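Local coordinates for argonaute protein (Marinitoga piezophila, PDB 5I4A), which uses short guide RNAs with a 5'-hydroxyl end to bind complementary target strands and cleave single-stranded DNA, at residues A[360-363]-A[364-368]. Numbering follows the deposited sequence.
Sequences VKNT and EFINQ
Thr363 caps the short helix 364-367 by turning its hydroxyl onto the backbone of Ile366. Ile366 N donates to Thr363 OG1 at 3.0 Å, and the N-H...O angle of 171° makes this N-cap bond nearly straight. The torsion explains the reach: a chi1 of 73° swings OG1 over the backbone, flanked by N and C, toward the first turn, whose N-H groups lack helical acceptors. The carbonyl of Thr363 accepts the first i to i+4 backbone bond of the helix, from Asn367 N at 2.8 Å. Thr363 thus accepts from two successive N-H groups, one through its side chain and one through its backbone.

The Ile366 side chain, extended with chi2 near 168°, runs back alongside the Thr363 hydroxyl toward the loop: its CG1 lies 3.3 Å from Thr363 OG1, while CD1 comes within 3.6 Å of Lys361 O. The same methyl meets Val360 CG1 at 4.1 Å, a loose apolar touch between the incoming loop and the helix. Replacing Thr363 by an alanine removes both OG1 and CG2, which would probably leave Ile366 N without its capping acceptor and open a gap beside CG1 and CD1 of Ile366. On the flank, Asn362 OD1 approaches Asn367 CB at 3.8 Å.

Within the Mid domain, this turn links the loop following strand 350-352 to helix 364-367, ahead of strand 374-379; Phe365 meets the ring of Phe351 from the former strand, and Val360 rests on Tyr353 and Phe393.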
loop_
_atom_site.group_PDB
_atom_site.type_symbol
_atom_site.label_atom_id
_atom_site.label_comp_id
_atom_site.label_asym_id
_atom_site.label_seq_id
_atom_site.Cartn_x
_atom_site.Cartn_y
_atom_site.Cartn_z
ATOM N N VAL A 360 20.980 10.609 -23.757
ATOM C CA VAL A 360 20.981 11.930 -24.372
ATOM C C VAL A 360 22.427 12.337 -24.607
ATOM O O VAL A 360 23.287 12.124 -23.745
ATOM C CB VAL A 360 20.258 12.972 -23.490
ATOM C CG1 VAL A 360 20.356 14.359 -24.101
ATOM C CG2 VAL A 360 18.803 12.576 -23.281
ATOM N N LYS A 361 22.701 12.910 -25.776
ATOM C CA LYS A 361 24.042 13.394 -26.069
ATOM C C LYS A 361 24.275 14.683 -25.288
ATOM O O LYS A 361 23.472 15.621 -25.363
ATOM C CB LYS A 361 24.237 13.597 -27.573
ATOM C CG LYS A 361 23.501 14.777 -28.193
ATOM C CD LYS A 361 23.238 14.558 -29.674
ATOM C CE LYS A 361 23.869 15.652 -30.521
ATOM N NZ LYS A 361 23.221 15.753 -31.860
ATOM N N ASN A 362 25.339 14.709 -24.494
ATOM C CA ASN A 362 25.680 15.917 -23.759
ATOM C C ASN A 362 26.201 16.968 -24.730
ATOM O O ASN A 362 27.041 16.676 -25.587
ATOM C CB ASN A 362 26.721 15.616 -22.681
ATOM C CG ASN A 362 26.506 16.430 -21.417
ATOM O OD1 ASN A 362 25.665 17.328 -21.375
ATOM N ND2 ASN A 362 27.277 16.122 -20.378
ATOM N N THR A 363 25.680 18.186 -24.618
ATOM C CA THR A 363 26.089 19.294 -25.467
ATOM C C THR A 363 26.422 20.488 -24.588
ATOM O O THR A 363 26.119 20.507 -23.392
ATOM C CB THR A 363 24.999 19.678 -26.478
ATOM O OG1 THR A 363 23.930 20.345 -25.796
ATOM C CG2 THR A 363 24.452 18.446 -27.173
ATOM N N GLU A 364 27.054 21.494 -25.192
ATOM C CA GLU A 364 27.322 22.728 -24.463
ATOM C C GLU A 364 26.029 23.341 -23.948
ATOM O O GLU A 364 25.924 23.692 -22.768
ATOM C CB GLU A 364 28.070 23.720 -25.354
ATOM C CG GLU A 364 28.356 25.054 -24.676
ATOM C CD GLU A 364 29.057 26.036 -25.594
ATOM O OE1 GLU A 364 28.933 27.259 -25.369
ATOM O OE2 GLU A 364 29.730 25.586 -26.545
ATOM N N PHE A 365 25.025 23.456 -24.820
ATOM C CA PHE A 365 23.759 24.074 -24.435
ATOM C C PHE A 365 23.096 23.319 -23.290
ATOM O O PHE A 365 22.658 23.922 -22.303
ATOM C CB PHE A 365 22.818 24.137 -25.636
ATOM C CG PHE A 365 21.416 24.537 -25.278
ATOM C CD1 PHE A 365 21.090 25.869 -25.100
ATOM C CD2 PHE A 365 20.428 23.581 -25.104
ATOM C CE1 PHE A 365 19.804 26.246 -24.765
ATOM C CE2 PHE A 365 19.141 23.953 -24.761
ATOM C CZ PHE A 365 18.828 25.285 -24.596
ATOM N N ILE A 366 22.992 21.996 -23.416
ATOM C CA ILE A 366 22.361 21.198 -22.368
ATOM C C ILE A 366 23.162 21.287 -21.077
ATOM O O ILE A 366 22.598 21.438 -19.985
ATOM C CB ILE A 366 22.199 19.740 -22.838
ATOM C CG1 ILE A 366 21.219 19.668 -24.011
ATOM C CG2 ILE A 366 21.750 18.850 -21.687
ATOM C CD1 ILE A 366 21.211 18.328 -24.718
ATOM N N ASN A 367 24.491 21.214 -21.179
ATOM C CA ASN A 367 25.326 21.215 -19.982
ATOM C C ASN A 367 25.261 22.552 -19.253
ATOM O O ASN A 367 25.305 22.592 -18.017
ATOM C CB ASN A 367 26.767 20.867 -20.352
ATOM C CG ASN A 367 27.703 20.919 -19.164
ATOM O OD1 ASN A 367 27.853 19.939 -18.434
ATOM N ND2 ASN A 367 28.343 22.066 -18.966
ATOM N N GLN A 368 25.154 23.659 -19.991
ATOM C CA GLN A 368 25.114 24.975 -19.361
ATOM C C GLN A 368 23.744 25.325 -18.799
ATOM O O GLN A 368 23.605 26.387 -18.182
ATOM C CB GLN A 368 25.559 26.066 -20.346
ATOM C CG GLN A 368 24.745 26.182 -21.635
ATOM C CD GLN A 368 23.447 26.951 -21.478
ATOM O OE1 GLN A 368 23.452 28.154 -21.220
ATOM N NE2 GLN A 368 22.326 26.257 -21.641
#